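Local coordinates for excinuclease ABC, subunit A. (Deinococcus radiodurans, PDB 2VF7), which binds DNA, ATP and zinc as a UvrA-family ABC ATPase and probably helps recognise DNA damage in nucleotide excision repair, at residues Thr529-Ser534 / Pro807-Asp812. The protein carries 1 engineered substitution. Residues are numbered along the deposited sequence; the frame is centred on the assembly and turned at random.
Sequences TGVSGS and PGAGED. With ADP (adenosine-5'-diphosphate), chain D.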
ATOM      1  N   THR A 529      -0.354  -7.599 -43.440  1.00 48.36           N
ATOM      2  CA  THR A 529      -0.733  -6.267 -43.022  1.00 49.15           C
ATOM      3  C   THR A 529      -2.256  -6.046 -42.921  1.00 49.11           C
ATOM      4  O   THR A 529      -3.046  -6.900 -43.306  1.00 49.12           O
ATOM      5  CB  THR A 529      -0.095  -5.196 -43.962  1.00 49.30           C
ATOM      6  OG1 THR A 529      -0.710  -5.254 -45.247  1.00 50.74           O
ATOM      7  CG2 THR A 529       1.386  -5.432 -44.145  1.00 48.87           C
ATOM      8  N   GLY A 530      -2.657  -4.883 -42.411  1.00 49.22           N
ATOM      9  CA  GLY A 530      -4.066  -4.607 -42.131  1.00 49.46           C
ATOM     10  C   GLY A 530      -4.273  -3.810 -40.857  1.00 50.06           C
ATOM     11  O   GLY A 530      -3.378  -3.740 -40.001  1.00 49.98           O
ATOM     12  N   VAL A 531      -5.456  -3.199 -40.750  1.00 50.47           N
ATOM     13  CA  VAL A 531      -5.929  -2.409 -39.591  1.00 51.02           C
ATOM     14  C   VAL A 531      -5.915  -3.225 -38.275  1.00 51.81           C
ATOM     15  O   VAL A 531      -5.955  -4.462 -38.310  1.00 51.81           O
ATOM     16  CB  VAL A 531      -7.368  -1.844 -39.925  1.00 51.36           C
ATOM     17  CG1 VAL A 531      -8.344  -1.932 -38.766  1.00 51.70           C
ATOM     18  CG2 VAL A 531      -7.298  -0.433 -40.510  1.00 50.32           C
ATOM     19  N   SER A 532      -5.835  -2.546 -37.120  1.00 52.46           N
ATOM     20  CA  SER A 532      -5.889  -3.234 -35.828  1.00 52.78           C
ATOM     21  C   SER A 532      -7.259  -3.872 -35.684  1.00 52.83           C
ATOM     22  O   SER A 532      -8.277  -3.253 -35.995  1.00 52.82           O
ATOM     23  CB  SER A 532      -5.647  -2.287 -34.658  1.00 52.77           C
ATOM     24  OG  SER A 532      -4.585  -1.389 -34.926  1.00 55.38           O
ATOM     25  N   GLY A 533      -7.281  -5.114 -35.215  1.00 52.81           N
ATOM     26  CA  GLY A 533      -8.538  -5.850 -35.078  1.00 52.75           C
ATOM     27  C   GLY A 533      -9.061  -6.441 -36.376  1.00 52.25           C
ATOM     28  O   GLY A 533     -10.182  -6.948 -36.415  1.00 51.97           O
ATOM     29  N   SER A 534      -8.247  -6.369 -37.431  1.00 52.32           N
ATOM     30  CA  SER A 534      -8.547  -6.983 -38.736  1.00 52.11           C
ATOM     31  C   SER A 534      -8.634  -8.493 -38.667  1.00 52.35           C
ATOM     32  O   SER A 534      -9.657  -9.065 -39.029  1.00 52.98           O
ATOM     33  CB  SER A 534      -7.471  -6.626 -39.749  1.00 52.05           C
ATOM     34  OG  SER A 534      -7.528  -5.254 -40.059  1.00 52.80           O
ATOM     35  N   PRO A 807     -11.092  -5.204 -44.575  1.00 55.47           N
ATOM     36  CA  PRO A 807     -11.263  -3.756 -44.752  1.00 55.42           C
ATOM     37  C   PRO A 807     -11.024  -3.015 -43.437  1.00 55.61           C
ATOM     38  O   PRO A 807     -10.059  -2.259 -43.318  1.00 55.87           O
ATOM     39  CB  PRO A 807     -12.726  -3.616 -45.199  1.00 55.42           C
ATOM     40  CG  PRO A 807     -13.086  -4.924 -45.759  1.00 55.17           C
ATOM     41  CD  PRO A 807     -12.293  -5.952 -44.968  1.00 55.65           C
ATOM     42  N   GLY A 808     -11.871  -3.266 -42.444  1.00 55.87           N
ATOM     43  CA  GLY A 808     -11.751  -2.620 -41.144  1.00 55.81           C
ATOM     44  C   GLY A 808     -11.465  -3.603 -40.031  1.00 56.08           C
ATOM     45  O   GLY A 808     -10.848  -4.640 -40.245  1.00 56.13           O
ATOM     46  N   ALA A 809     -11.922  -3.262 -38.835  1.00 56.36           N
ATOM     47  CA  ALA A 809     -11.714  -4.084 -37.672  1.00 56.70           C
ATOM     48  C   ALA A 809     -12.967  -4.873 -37.353  1.00 57.04           C
ATOM     49  O   ALA A 809     -14.061  -4.476 -37.741  1.00 57.11           O
ATOM     50  CB  ALA A 809     -11.338  -3.212 -36.506  1.00 56.97           C
ATOM     51  N   GLY A 810     -12.797  -5.988 -36.642  1.00 57.46           N
ATOM     52  CA  GLY A 810     -13.912  -6.781 -36.115  1.00 58.20           C
ATOM     53  C   GLY A 810     -14.860  -7.326 -37.166  1.00 58.67           C
ATOM     54  O   GLY A 810     -14.440  -8.056 -38.065  1.00 58.80           O
ATOM     55  N   GLU A 811     -16.143  -6.973 -37.045  1.00 59.13           N
ATOM     56  CA  GLU A 811     -17.178  -7.376 -38.009  1.00 59.41           C
ATOM     57  C   GLU A 811     -16.936  -6.755 -39.385  1.00 59.19           C
ATOM     58  O   GLU A 811     -17.242  -7.361 -40.423  1.00 59.23           O
ATOM     59  CB  GLU A 811     -18.571  -7.004 -37.488  1.00 59.58           C
ATOM     60  CG  GLU A 811     -19.363  -8.178 -36.889  1.00 61.26           C
ATOM     61  CD  GLU A 811     -20.511  -8.671 -37.788  0.80 62.90           C
ATOM     62  OE1 GLU A 811     -21.237  -7.825 -38.366  1.00 63.69           O
ATOM     63  OE2 GLU A 811     -20.707  -9.907 -37.902  1.00 63.42           O
ATOM     64  N   ASP A 812     -16.365  -5.552 -39.376  1.00 58.95           N
ATOM     65  CA  ASP A 812     -16.030  -4.816 -40.593  1.00 58.74           C
ATOM     66  C   ASP A 812     -14.753  -5.331 -41.308  1.00 58.69           C
ATOM     67  O   ASP A 812     -14.451  -4.894 -42.422  1.00 58.56           O
ATOM     68  CB  ASP A 812     -15.905  -3.314 -40.273  1.00 58.90           C
ATOM     69  CG  ASP A 812     -17.244  -2.670 -39.857  1.00 58.90           C
ATOM     70  OD1 ASP A 812     -17.293  -2.057 -38.759  1.00 57.90           O
ATOM     71  OD2 ASP A 812     -18.235  -2.766 -40.622  1.00 56.26           O
TER
HETATM   72  PB  ADP D 901      -5.267  -7.882 -35.318  1.00 44.43           P
HETATM   73  O1B ADP D 901      -5.193  -6.701 -34.384  1.00 43.63           O
HETATM   74  O2B ADP D 901      -4.296  -8.998 -35.054  1.00 43.89           O
HETATM   75  O3B ADP D 901      -5.311  -7.432 -36.753  1.00 43.89           O
HETATM   76  PA  ADP D 901      -6.990  -9.944 -34.220  1.00 44.89           P
HETATM   77  O1A ADP D 901      -7.012  -9.680 -32.750  1.00 46.20           O
HETATM   78  O2A ADP D 901      -6.144 -11.039 -34.786  1.00 44.70           O
HETATM   79  O3A ADP D 901      -6.708  -8.576 -35.036  1.00 44.94           O
HETATM   80  O5' ADP D 901      -8.516 -10.344 -34.570  1.00 48.88           O
HETATM   81  C5' ADP D 901      -9.538  -9.363 -34.689  1.00 50.38           C
HETATM   82  C4' ADP D 901     -10.877  -9.820 -34.133  1.00 52.91           C
HETATM   83  O4' ADP D 901     -10.758 -11.044 -33.413  1.00 54.38           O
HETATM   84  C3' ADP D 901     -11.346  -8.782 -33.131  1.00 55.85           C
HETATM   85  O3' ADP D 901     -12.758  -8.615 -33.242  1.00 56.17           O
HETATM   86  C2' ADP D 901     -10.979  -9.373 -31.783  1.00 56.44           C
HETATM   87  O2' ADP D 901     -11.778  -8.880 -30.698  1.00 57.99           O
HETATM   88  C1' ADP D 901     -11.130 -10.861 -32.034  1.00 55.69           C
HETATM   89  N9  ADP D 901     -10.252 -11.634 -31.121  1.00 55.64           N
HETATM   90  C8  ADP D 901      -8.921 -11.827 -31.275  1.00 56.04           C
HETATM   91  N7  ADP D 901      -8.406 -12.584 -30.278  1.00 55.99           N
HETATM   92  C5  ADP D 901      -9.436 -12.877 -29.452  1.00 56.09           C
HETATM   93  C6  ADP D 901      -9.604 -13.643 -28.190  1.00 56.05           C
HETATM   94  N6  ADP D 901      -8.535 -14.247 -27.613  1.00 56.18           N
HETATM   95  N1  ADP D 901     -10.843 -13.718 -27.646  1.00 55.79           N
HETATM   96  C2  ADP D 901     -11.912 -13.109 -28.209  1.00 55.83           C
HETATM   97  N3  ADP D 901     -11.833 -12.398 -29.356  1.00 56.20           N
HETATM   98  C4  ADP D 901     -10.647 -12.250 -30.011  1.00 55.47           C
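G533 and G810 meet through their backbones, and the link illustrates how a second loop can close up against a P-loop beside the bound nucleotide, with G810 CA 3.6 Å from the ribose O3' of ADP. The N-H of G810 reaches the carbonyl O of G533 at 2.8 Å, nearly straight (170°) but from above the carbonyl plane. G533 also serves the ligand, through its other peptide: G533 N donates to O1B of the ADP β-phosphate, also at 2.8 Å. Packing is tightest beside the G810-G533 bond, where the methyl CB of A809 presses to 3.1 Å from S532 O, and the positive phi angles of G533 and G810 suit glycine. A type II turn from V531 to S534, closed by S534 N to V531 O at 3.1 Å, shapes the loop. The other end is looser: V531 lays CG1 against the G808-A809 peptide, 3.8 Å from A809 N, while P807 is exposed at the rim, its carbonyl O 4.3 Å from V531 CG2. N512, an ADP-binding residue, joins both loops by hydrogen bonds to S534 O and G810 O. The Walker A loop runs from strand 525-529 into helix 536-551, flanked by the loop between strand 801-805, the parallel neighbour of 525-529 in the sheet, and antiparallel strand 816-820.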